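Local coordinates for DsrH (Allochromatium vinosum, PDB 2HY5), which forms part of the DsrEFH complex of Allochromatium vinosum and probably takes part in handling sulfur during intracellular sulfur oxidation, at residues R45-S48 with Q49-A53; G63-L66 with K67-F71. All blocks are in the same frame, centred on the assembly; numbering follows the deposited sequence.

Contact 1. Residues R45-S48 with Q49-A53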
loop_
_atom_site.group_PDB
_atom_site.type_symbol
_atom_site.label_atom_id
_atom_site.label_comp_id
_atom_site.label_asym_id
_atom_site.label_seq_id
_atom_site.Cartn_x
_atom_site.Cartn_y
_atom_site.Cartn_z
ATOM N N ARG C 45 0.459 -23.071 1.437
ATOM C CA ARG C 45 0.578 -23.222 2.881
ATOM C C ARG C 45 -0.713 -22.855 3.619
ATOM O O ARG C 45 -0.847 -23.130 4.811
ATOM C CB ARG C 45 1.730 -22.356 3.400
ATOM C CG ARG C 45 2.204 -22.726 4.794
ATOM C CD ARG C 45 3.228 -21.732 5.320
ATOM N NE ARG C 45 2.660 -20.394 5.458
ATOM C CZ ARG C 45 2.898 -19.386 4.624
ATOM N NH1 ARG C 45 3.702 -19.558 3.586
ATOM N NH2 ARG C 45 2.330 -18.206 4.828
ATOM N N VAL C 46 -1.661 -22.233 2.920
ATOM C CA VAL C 46 -2.918 -21.857 3.560
ATOM C C VAL C 46 -4.105 -22.697 3.108
ATOM O O VAL C 46 -5.236 -22.423 3.496
ATOM C CB VAL C 46 -3.262 -20.360 3.330
ATOM C CG1 VAL C 46 -2.128 -19.483 3.832
ATOM C CG2 VAL C 46 -3.538 -20.101 1.859
ATOM N N GLU C 47 -3.851 -23.719 2.297
ATOM C CA GLU C 47 -4.931 -24.578 1.812
ATOM C C GLU C 47 -5.747 -25.170 2.962
ATOM O O GLU C 47 -6.974 -25.218 2.901
ATOM C CB GLU C 47 -4.377 -25.721 0.953
ATOM C CG GLU C 47 -5.468 -26.598 0.345
ATOM C CD GLU C 47 -4.934 -27.854 -0.318
ATOM O OE1 GLU C 47 -4.052 -27.746 -1.191
ATOM O OE2 GLU C 47 -5.406 -28.958 0.032
ATOM N N SER C 48 -5.062 -25.615 4.013
ATOM C CA SER C 48 -5.731 -26.210 5.165
ATOM C C SER C 48 -6.783 -25.302 5.787
ATOM O O SER C 48 -7.917 -25.724 6.023
ATOM C CB SER C 48 -4.705 -26.595 6.237
ATOM O OG SER C 48 -3.853 -27.629 5.780
ATOM N N GLN C 49 -6.405 -24.061 6.064
ATOM C CA GLN C 49 -7.328 -23.116 6.674
ATOM C C GLN C 49 -8.440 -22.692 5.724
ATOM O O GLN C 49 -9.558 -22.407 6.155
ATOM C CB GLN C 49 -6.565 -21.893 7.193
ATOM C CG GLN C 49 -5.599 -21.272 6.201
ATOM C CD GLN C 49 -4.668 -20.265 6.856
ATOM O OE1 GLN C 49 -5.110 -19.241 7.379
ATOM N NE2 GLN C 49 -3.370 -20.557 6.836
ATOM N N VAL C 50 -8.144 -22.650 4.431
ATOM C CA VAL C 50 -9.164 -22.277 3.460
ATOM C C VAL C 50 -10.172 -23.419 3.331
ATOM O O VAL C 50 -11.378 -23.188 3.316
ATOM C CB VAL C 50 -8.539 -21.968 2.086
ATOM C CG1 VAL C 50 -9.637 -21.657 1.070
ATOM C CG2 VAL C 50 -7.597 -20.777 2.212
ATOM N N THR C 51 -9.671 -24.648 3.261
ATOM C CA THR C 51 -10.537 -25.815 3.145
ATOM C C THR C 51 -11.464 -25.898 4.354
ATOM O O THR C 51 -12.650 -26.202 4.219
ATOM C CB THR C 51 -9.713 -27.112 3.038
ATOM O OG1 THR C 51 -8.897 -27.059 1.859
ATOM C CG2 THR C 51 -10.632 -28.325 2.959
ATOM N N GLU C 52 -10.923 -25.621 5.536
ATOM C CA GLU C 52 -11.724 -25.648 6.752
ATOM C C GLU C 52 -12.855 -24.627 6.656
ATOM O O GLU C 52 -13.974 -24.888 7.091
ATOM C CB GLU C 52 -10.851 -25.338 7.971
ATOM C CG GLU C 52 -10.517 -26.551 8.825
ATOM C CD GLU C 52 -11.731 -27.114 9.542
ATOM O OE1 GLU C 52 -12.687 -27.542 8.861
ATOM O OE2 GLU C 52 -11.729 -27.128 10.792
ATOM N N ALA C 53 -12.558 -23.467 6.079
ATOM C CA ALA C 53 -13.548 -22.404 5.933
ATOM C C ALA C 53 -14.719 -22.834 5.054
ATOM O O ALA C 53 -15.860 -22.426 5.281
ATOM C CB ALA C 53 -12.890 -21.154 5.356
HETATM O O HOH W 1 -3.389 -23.352 6.446
HETATM O O HOH W 2 -8.596 -28.831 -0.027
#

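Contact 2. Residues G63-L66 with K67-F71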
loop_
_atom_site.group_PDB
_atom_site.type_symbol
_atom_site.label_atom_id
_atom_site.label_comp_id
_atom_site.label_asym_id
_atom_site.label_seq_id
_atom_site.Cartn_x
_atom_site.Cartn_y
_atom_site.Cartn_z
ATOM N N GLY C 63 -12.409 -15.216 -11.484
ATOM C CA GLY C 63 -11.726 -15.838 -12.607
ATOM C C GLY C 63 -10.779 -14.942 -13.384
ATOM O O GLY C 63 -9.680 -15.373 -13.733
ATOM N N PRO C 64 -11.180 -13.700 -13.697
ATOM C CA PRO C 64 -10.306 -12.790 -14.441
ATOM C C PRO C 64 -8.959 -12.571 -13.747
ATOM O O PRO C 64 -7.917 -12.548 -14.406
ATOM C CB PRO C 64 -11.140 -11.518 -14.531
ATOM C CG PRO C 64 -12.530 -12.058 -14.655
ATOM C CD PRO C 64 -12.541 -13.139 -13.589
ATOM N N ASP C 65 -8.976 -12.404 -12.426
ATOM C CA ASP C 65 -7.729 -12.211 -11.689
ATOM C C ASP C 65 -6.940 -13.518 -11.623
ATOM O O ASP C 65 -5.710 -13.515 -11.678
ATOM C CB ASP C 65 -8.002 -11.658 -10.283
ATOM C CG ASP C 65 -8.194 -10.143 -10.281
ATOM O OD1 ASP C 65 -7.374 -9.446 -10.922
ATOM O OD2 ASP C 65 -9.142 -9.640 -9.635
ATOM N N LEU C 66 -7.650 -14.637 -11.517
ATOM C CA LEU C 66 -6.994 -15.941 -11.482
ATOM C C LEU C 66 -6.210 -16.150 -12.766
ATOM O O LEU C 66 -5.025 -16.485 -12.740
ATOM C CB LEU C 66 -8.033 -17.062 -11.368
ATOM C CG LEU C 66 -8.329 -17.713 -10.020
ATOM C CD1 LEU C 66 -9.532 -18.632 -10.180
ATOM C CD2 LEU C 66 -7.111 -18.498 -9.533
ATOM N N LYS C 67 -6.890 -15.955 -13.894
ATOM C CA LYS C 67 -6.281 -16.142 -15.206
ATOM C C LYS C 67 -5.136 -15.173 -15.466
ATOM O O LYS C 67 -4.122 -15.539 -16.055
ATOM C CB LYS C 67 -7.326 -15.965 -16.316
ATOM C CG LYS C 67 -8.614 -16.748 -16.158
ATOM C CD LYS C 67 -9.596 -16.329 -17.248
ATOM C CE LYS C 67 -11.049 -16.616 -16.880
ATOM N NZ LYS C 67 -11.327 -18.061 -16.658
ATOM N N ALA C 68 -5.301 -13.930 -15.036
ATOM C CA ALA C 68 -4.277 -12.922 -15.245
ATOM C C ALA C 68 -2.980 -13.308 -14.542
ATOM O O ALA C 68 -1.883 -12.978 -15.000
ATOM C CB ALA C 68 -4.764 -11.584 -14.731
ATOM N N ARG C 69 -3.112 -14.024 -13.433
ATOM C CA ARG C 69 -1.941 -14.424 -12.675
ATOM C C ARG C 69 -1.369 -15.782 -13.065
ATOM O O ARG C 69 -0.432 -16.271 -12.438
ATOM C CB ARG C 69 -2.256 -14.327 -11.185
ATOM C CG ARG C 69 -2.392 -12.863 -10.755
ATOM C CD ARG C 69 -3.087 -12.705 -9.424
ATOM N NE ARG C 69 -3.162 -11.307 -9.000
ATOM C CZ ARG C 69 -3.978 -10.399 -9.528
ATOM N NH1 ARG C 69 -4.803 -10.728 -10.517
ATOM N NH2 ARG C 69 -3.983 -9.165 -9.049
ATOM N N GLY C 70 -1.933 -16.374 -14.117
ATOM C CA GLY C 70 -1.436 -17.640 -14.632
ATOM C C GLY C 70 -2.085 -18.931 -14.175
ATOM O O GLY C 70 -1.505 -20.001 -14.349
ATOM N N PHE C 71 -3.284 -18.862 -13.614
ATOM C CA PHE C 71 -3.927 -20.084 -13.149
ATOM C C PHE C 71 -5.282 -20.376 -13.769
ATOM O O PHE C 71 -6.110 -19.482 -13.927
ATOM C CB PHE C 71 -4.047 -20.056 -11.625
ATOM C CG PHE C 71 -2.744 -19.797 -10.933
ATOM C CD1 PHE C 71 -2.321 -18.495 -10.680
ATOM C CD2 PHE C 71 -1.902 -20.852 -10.600
ATOM C CE1 PHE C 71 -1.071 -18.247 -10.108
ATOM C CE2 PHE C 71 -0.655 -20.617 -10.030
ATOM C CZ PHE C 71 -0.238 -19.309 -9.785
#

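Contact 1. Residues R45-S48 with Q49-A53
Gln-49 turns its CG in between its own backbone N and carbonyl carbon (chi1 49°), which folds the side chain back over Val-46. Thr-51 sets OG1 beside its backbone N and anti to its carbonyl carbon (chi1 -61°), which aims the hydroxyl at the turn before. Both groups meet the first turn of helix 47-53, which has Val-46 at its N-cap position. The amide of Gln-49 crosses the Val-46 side chain at a slant, and NE2 lies 3.4 Å from Val-46 CG1. A water accepts from both Gln-49 N and Gln-49 NE2 and donates to Arg-45 O, 3.0 Å away. It thereby ties the helix start to the residue before the cap. Val-50 N donates to Val-46 O at 3.1 Å. On the buried side, Val-46 CG2 meets Val-50 CG2 at 4.1 Å. Glu-47 O takes two bonds. Thr-51 N reaches Glu-47 O nearly head-on at 2.8 Å. Thr-51 OG1 donates to the same Glu-47 O from above its carbonyl plane, at 2.9 Å. The Glu-47 and Thr-51 side chains lie alongside each other, pointing the same way. A second water donates to Thr-51 OG1 at 2.6 Å and to Glu-47 OE2. Glu-47 OE1 accepts from Gly-43 N, and the side chains of Glu-47, Val-50 and Thr-51 all touch Ile-77. Val-46 supplies no side-chain hydrogen bond at the cap. The backbone N-H of Gln-49 is met by a bound water, and the Glu-47 carboxylate, close to the helix N-terminus, would probably be favoured by the helix dipole.

Contact 2. Residues G63-L66 with K67-F71
Leu-66 O accepts from Phe-71 N at 3.1 Å, and Lys-67 O from Gly-70 N: a Schellman motif that ends helix 63-68. Gly-70 is its C-prime residue, with the positive phi (95°) that suits glycine. Before the turn, the backbone bonds are helical, from Lys-67 N to Gly-63 O and from Ala-68 N to Pro-64 O.

The charged pair is Asp-65 with Arg-69. Arg-69 NH1 forms a salt bridge to Asp-65 OD1 at 2.9 Å, arriving above the carboxylate plane; the two flat groups stand 84° apart. Asp-65 OD2 accepts from Glu-34 N. Arg-69 NH2 pairs with Asp-35, and Gln-15 of the DsrE chain bonds both Asp-65 OD1 and Arg-69 NH2. An alanine in place of Arg-69 would take away the guanidinium and is likely to leave Asp-65 and Asp-35 without their positive mate at the subunit interface.

Apolar contact is slight: Leu-66 CD2 meets Phe-71 CB at 4.0 Å, their side chains crossing at about a right angle.

Asp-65 O carries two bonds from one residue: Arg-69 N and Arg-69 NH1, each 3.2 Å away, reach it from opposite faces of its carbonyl plane.

Contacts 1 and 2 each take in one short helix, the first with its N-terminal cap, the second with its C-terminal turn. Contact 1 runs from just before the N-cap through helix 47-53; contact 2 runs through helix 63-68 and past its C-terminal end. They follow in series along the chain, joined through strand 58-62 of the parallel sheet. That strand closes one beta-alpha-beta unit and opens the next. The centres lie 20 Å apart and the nearest atoms about 11 Å apart, so the two do not touch. Both face the DsrF chain, contact 1 through Arg-45 alone and contact 2 through seven residues. Contact 2 also meets the DsrE chain. It is thus the more deeply involved in the assembly.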